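Putative exported protein (Burkholderia pseudomallei, PDB 4JGB) is of unknown function but has an NAD(P)H-binding Rossmann fold and may act as an oxidoreductase with NAD or NADP as acceptor. Local coordinates at residues G15-R20 with Y73-E78; A9-T14 with K49-F54. All blocks are in the same frame, centred on the assembly; numbering follows the deposited sequence.

Interaction 1: G15-R20 with Y73-E78; sequences GMIGSR and YGPKQE. With SO4 (sulfate ion), chain D; SO4 (sulfate ion), chain E; EDO (1,2-ethanediol), chain C.
The backbones come closest where Ile17, in the first turn of helix 16-27, faces Gly74 in the loop after strand 68-71, their CA atoms 6.0 Å apart. Direct contact is slight and mostly apolar. The CD1 end of the Ile17 side chain reaches the CD corner of the Pro75 ring at 3.8 Å, the Ile17 and Pro75 side chains crossing at about a right angle, and it also lies against Gly74 CA. With CG1 anti to the carbonyl carbon (chi1 -60°) and the chain extended beyond it, Ile17 stretches past the anion between the segments to touch this loop. Farther along, Gln77 brings its amide nitrogen NE2 to within 3.4 Å of Gly15 CA.

The main link is a sulfate ion, probably from the crystallisation liquor, clasped between the two segments, largely by backbone N-H groups. From the helix side, Met16 N bonds O2 at 2.8 Å and Ile17 N bonds O1 at 3.0 Å, both nearly straight. From the loop, Lys76 N donates to sulfate O4 at 2.8 Å with an N-H...O angle of 171°. Gly74 N and Gln77 NE2 share O3, which also takes a weak bond from Gln77 N. All four oxygens are thus gripped. The Gln77 amide is held at its other end as well, since OE1 accepts from 1,2-ethanediol O1 at 2.8 Å. A second sulfate lies at the edge of the Tyr73 ring, taking a bond from Tyr73 OH through O2.

At the start of the helix, Gly15 O receives both Ser19 N and Ser19 OG. Gly15 and Gly18 belong to a GxxGxxG glycine-rich turn; the clasped sulfate sits where Rossmann-fold relatives bind the dinucleotide pyrophosphate, consistent with a cofactor site here.

Interaction 2: A9-T14 with K49-F54; sequences ALFGAT and KAADLF. With EDO (1,2-ethanediol), chain C.
Leu53 sets its CD1 methyl squarely over one face of the Phe11 ring, a CH-pi contact 3.9 Å from the ring centroid and only 12° off the normal. The Leu53 CB carbon joins in at one side of the ring, 4.1 Å from Phe11 CE1. Ala51 approaches the same part of the ring obliquely, its CB methyl 4.1 Å from Phe11 CE1, so the outer end of the phenyl group meets two residues of 49-54. All three are buried, and the contact is wholly apolar.

One torsion and a turn lie behind this. At the end of its strand, Phe11 has a chi1 of -70°, which puts CG beside the backbone N and sends the ring across to the other segment. Asp52, its side chain starting away from Phe11, is extended and begins the turn that follows: its OD1 accepts from Phe54 N at 3.0 Å, approached from above the carboxylate plane, and closes an Asx turn. Asp52 N in turn donates to Ser58 OG. Past Phe11, the glycine-rich loop bends away, and Thr14 N bonds O1 of a 1,2-ethanediol at 3.1 Å.

Farther out, Phe11 bonds Ala70 through its backbone and packs on Leu35 of strand 31-36, Ala51 leans on Ala62 of helix 56-63, and Leu53 rests on Val86 and Leu90 of helix 83-97.

The two contacts lie about 12 Å apart between centres, and their segments alternate along the chain: 9-14, 15-20, 49-54, 73-78. Strand 7-11 runs through the glycine-rich loop straight into helix 16-27, so interaction 2 lies at the strand end and interaction 1 at the helix start. They meet where Gln77 NE2 makes a weak hydrogen bond to Gly12 O and where Tyr73 OH packs on Phe11 CB, 3.8 Å away. One ethanediol touches both. The parallel strands 47-50, 31-36, 7-11 and 68-71 are consecutive in the sheet, and their C-terminal loops gather around this shared cleft, the usual cofactor side of a Rossmann fold.

Interaction 1: G15-R20 with Y73-E78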
# COMPACT_ATOMS: atom_id res chain seq x y z
N GLY A 15 12.10 -1.66 -1.13
CA GLY A 15 11.72 -0.99 -2.36
C GLY A 15 11.86 0.52 -2.24
O GLY A 15 12.15 1.07 -1.18
N MET A 16 11.67 1.18 -3.37
CA MET A 16 11.70 2.61 -3.48
C MET A 16 10.56 3.21 -2.61
O MET A 16 10.77 4.17 -1.83
CB MET A 16 11.55 2.94 -4.99
CG MET A 16 11.79 4.37 -5.37
SD MET A 16 10.29 5.28 -4.96
CE MET A 16 9.30 5.04 -6.43
N ILE A 17 9.37 2.62 -2.72
CA ILE A 17 8.23 3.04 -1.88
C ILE A 17 8.34 2.51 -0.46
O ILE A 17 8.13 3.23 0.54
CB ILE A 17 6.88 2.62 -2.48
CG1 ILE A 17 6.71 3.27 -3.87
CG2 ILE A 17 5.73 3.00 -1.53
CD1 ILE A 17 5.42 2.86 -4.61
N GLY A 18 8.67 1.23 -0.36
CA GLY A 18 8.68 0.54 0.91
C GLY A 18 9.73 1.06 1.88
O GLY A 18 9.45 1.20 3.07
N SER A 19 10.94 1.33 1.40
CA SER A 19 12.01 1.89 2.24
C SER A 19 11.62 3.26 2.85
O SER A 19 11.99 3.58 3.98
CB SER A 19 13.30 2.01 1.44
OG SER A 19 13.14 2.98 0.40
N ARG A 20 10.85 4.04 2.09
CA ARG A 20 10.40 5.37 2.54
C ARG A 20 9.28 5.26 3.57
O ARG A 20 9.20 6.04 4.53
CB ARG A 20 10.00 6.20 1.33
CG ARG A 20 11.24 6.79 0.71
CD ARG A 20 11.11 7.17 -0.75
NE ARG A 20 12.39 7.64 -1.30
CZ ARG A 20 13.28 6.86 -1.92
NH1 ARG A 20 13.06 5.57 -2.05
NH2 ARG A 20 14.40 7.38 -2.39
N TYR A 73 5.14 -3.42 -1.74
CA TYR A 73 5.57 -3.70 -3.10
C TYR A 73 5.13 -2.59 -4.03
O TYR A 73 3.95 -2.27 -4.10
CB TYR A 73 5.00 -5.03 -3.57
CG TYR A 73 5.47 -6.16 -2.71
CD1 TYR A 73 6.81 -6.56 -2.73
CD2 TYR A 73 4.59 -6.82 -1.87
CE1 TYR A 73 7.26 -7.60 -1.92
CE2 TYR A 73 5.02 -7.86 -1.06
CZ TYR A 73 6.35 -8.25 -1.10
OH TYR A 73 6.75 -9.29 -0.30
N GLY A 74 6.09 -1.99 -4.72
CA GLY A 74 5.81 -0.92 -5.67
C GLY A 74 6.00 -1.41 -7.10
O GLY A 74 6.01 -2.63 -7.33
N PRO A 75 6.16 -0.48 -8.07
CA PRO A 75 6.24 -0.81 -9.50
C PRO A 75 7.37 -1.76 -9.91
O PRO A 75 7.20 -2.56 -10.84
CB PRO A 75 6.39 0.56 -10.19
CG PRO A 75 6.82 1.50 -9.10
CD PRO A 75 6.16 0.98 -7.85
N LYS A 76 8.53 -1.70 -9.23
CA LYS A 76 9.64 -2.61 -9.57
C LYS A 76 9.50 -3.98 -8.89
O LYS A 76 9.99 -4.99 -9.40
CB LYS A 76 11.00 -1.98 -9.28
N GLN A 77 8.83 -4.03 -7.75
CA GLN A 77 8.71 -5.28 -7.00
C GLN A 77 7.50 -6.15 -7.34
O GLN A 77 7.55 -7.38 -7.22
CB GLN A 77 8.70 -5.01 -5.51
CG GLN A 77 10.07 -4.83 -4.89
CD GLN A 77 9.97 -4.54 -3.41
OE1 GLN A 77 10.35 -5.37 -2.59
NE2 GLN A 77 9.40 -3.40 -3.06
N GLU A 78 6.40 -5.52 -7.71
CA GLU A 78 5.15 -6.24 -7.92
C GLU A 78 5.15 -7.00 -9.25
O GLU A 78 5.83 -6.61 -10.21
CB GLU A 78 4.00 -5.25 -7.93
CG GLU A 78 4.05 -4.29 -9.11
CD GLU A 78 2.96 -3.26 -9.05
OE1 GLU A 78 2.09 -3.39 -8.16
OE2 GLU A 78 2.97 -2.32 -9.88
S SO4 D . 9.35 -0.41 -5.69
O1 SO4 D . 8.66 0.53 -4.74
O2 SO4 D . 10.84 -0.42 -5.53
O3 SO4 D . 8.85 -1.81 -5.51
O4 SO4 D . 9.02 -0.01 -7.08
S SO4 E . 10.26 -11.14 -0.33
O1 SO4 E . 10.63 -12.12 0.72
O2 SO4 E . 9.21 -10.20 0.12
O3 SO4 E . 11.47 -10.38 -0.70
O4 SO4 E . 9.73 -11.89 -1.49
C1 EDO C . 12.47 -6.76 -0.69
O1 EDO C . 11.81 -5.58 -0.18
C2 EDO C . 12.91 -7.61 0.49
O2 EDO C . 12.34 -6.97 1.63

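Interaction 2: A9-T14 with K49-F54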
# COMPACT_ATOMS: atom_id res chain seq x y z
N ALA A 9 4.38 -4.29 10.88
CA ALA A 9 5.11 -5.27 10.08
C ALA A 9 4.92 -4.90 8.63
O ALA A 9 3.82 -4.56 8.20
CB ALA A 9 4.61 -6.68 10.34
N LEU A 10 5.99 -4.96 7.85
CA LEU A 10 5.98 -4.35 6.52
C LEU A 10 6.67 -5.30 5.55
O LEU A 10 7.83 -5.64 5.79
CB LEU A 10 6.71 -2.99 6.59
CG LEU A 10 6.84 -2.26 5.23
CD1 LEU A 10 5.46 -1.82 4.77
CD2 LEU A 10 7.81 -1.08 5.29
N PHE A 11 5.95 -5.75 4.51
CA PHE A 11 6.53 -6.47 3.36
C PHE A 11 6.97 -5.46 2.28
O PHE A 11 6.37 -4.40 2.15
CB PHE A 11 5.52 -7.48 2.76
CG PHE A 11 5.25 -8.67 3.64
CD1 PHE A 11 6.03 -9.84 3.53
CD2 PHE A 11 4.25 -8.62 4.61
CE1 PHE A 11 5.80 -10.93 4.37
CE2 PHE A 11 4.00 -9.72 5.45
CZ PHE A 11 4.78 -10.88 5.33
N GLY A 12 8.03 -5.78 1.54
CA GLY A 12 8.50 -4.91 0.48
C GLY A 12 9.32 -3.73 0.96
O GLY A 12 9.48 -2.75 0.22
N ALA A 13 9.84 -3.80 2.18
CA ALA A 13 10.57 -2.67 2.81
C ALA A 13 11.87 -2.16 2.12
O ALA A 13 12.33 -1.04 2.45
CB ALA A 13 10.80 -2.92 4.31
N THR A 14 12.45 -2.91 1.18
CA THR A 14 13.69 -2.45 0.54
C THR A 14 13.38 -1.72 -0.75
O THR A 14 14.30 -1.22 -1.40
CB THR A 14 14.67 -3.58 0.16
OG1 THR A 14 14.07 -4.44 -0.81
CG2 THR A 14 15.07 -4.39 1.34
N LYS A 49 12.78 -9.69 10.22
CA LYS A 49 12.41 -11.05 10.59
C LYS A 49 12.01 -11.85 9.34
O LYS A 49 11.55 -11.28 8.32
CB LYS A 49 11.27 -11.04 11.62
N ALA A 50 12.20 -13.16 9.42
CA ALA A 50 11.87 -14.07 8.34
C ALA A 50 10.37 -14.28 8.27
O ALA A 50 9.70 -14.50 9.30
CB ALA A 50 12.60 -15.39 8.50
N ALA A 51 9.85 -14.22 7.06
CA ALA A 51 8.44 -14.49 6.81
C ALA A 51 8.25 -14.75 5.33
O ALA A 51 8.83 -14.04 4.48
CB ALA A 51 7.57 -13.32 7.26
N ASP A 52 7.47 -15.78 5.03
CA ASP A 52 7.10 -16.10 3.67
C ASP A 52 5.63 -15.80 3.54
O ASP A 52 4.78 -16.51 4.09
CB ASP A 52 7.37 -17.57 3.34
CG ASP A 52 6.75 -18.00 1.99
OD1 ASP A 52 6.38 -17.11 1.18
OD2 ASP A 52 6.65 -19.23 1.73
N LEU A 53 5.37 -14.74 2.78
CA LEU A 53 4.04 -14.25 2.51
C LEU A 53 3.06 -15.37 2.10
O LEU A 53 1.92 -15.42 2.58
CB LEU A 53 4.16 -13.18 1.42
CG LEU A 53 2.96 -12.25 1.16
CD1 LEU A 53 2.31 -11.80 2.47
CD2 LEU A 53 3.40 -11.06 0.34
N PHE A 54 3.51 -16.29 1.26
CA PHE A 54 2.64 -17.28 0.67
C PHE A 54 2.61 -18.60 1.46
O PHE A 54 2.05 -19.60 0.99
CB PHE A 54 3.03 -17.49 -0.80
CG PHE A 54 2.98 -16.22 -1.63
CD1 PHE A 54 1.79 -15.51 -1.79
CD2 PHE A 54 4.13 -15.74 -2.27
CE1 PHE A 54 1.73 -14.35 -2.55
CE2 PHE A 54 4.08 -14.59 -3.04
CZ PHE A 54 2.88 -13.89 -3.19
C1 EDO C . 12.47 -6.76 -0.69
O1 EDO C . 11.81 -5.58 -0.18
C2 EDO C . 12.91 -7.61 0.49
O2 EDO C . 12.34 -6.97 1.63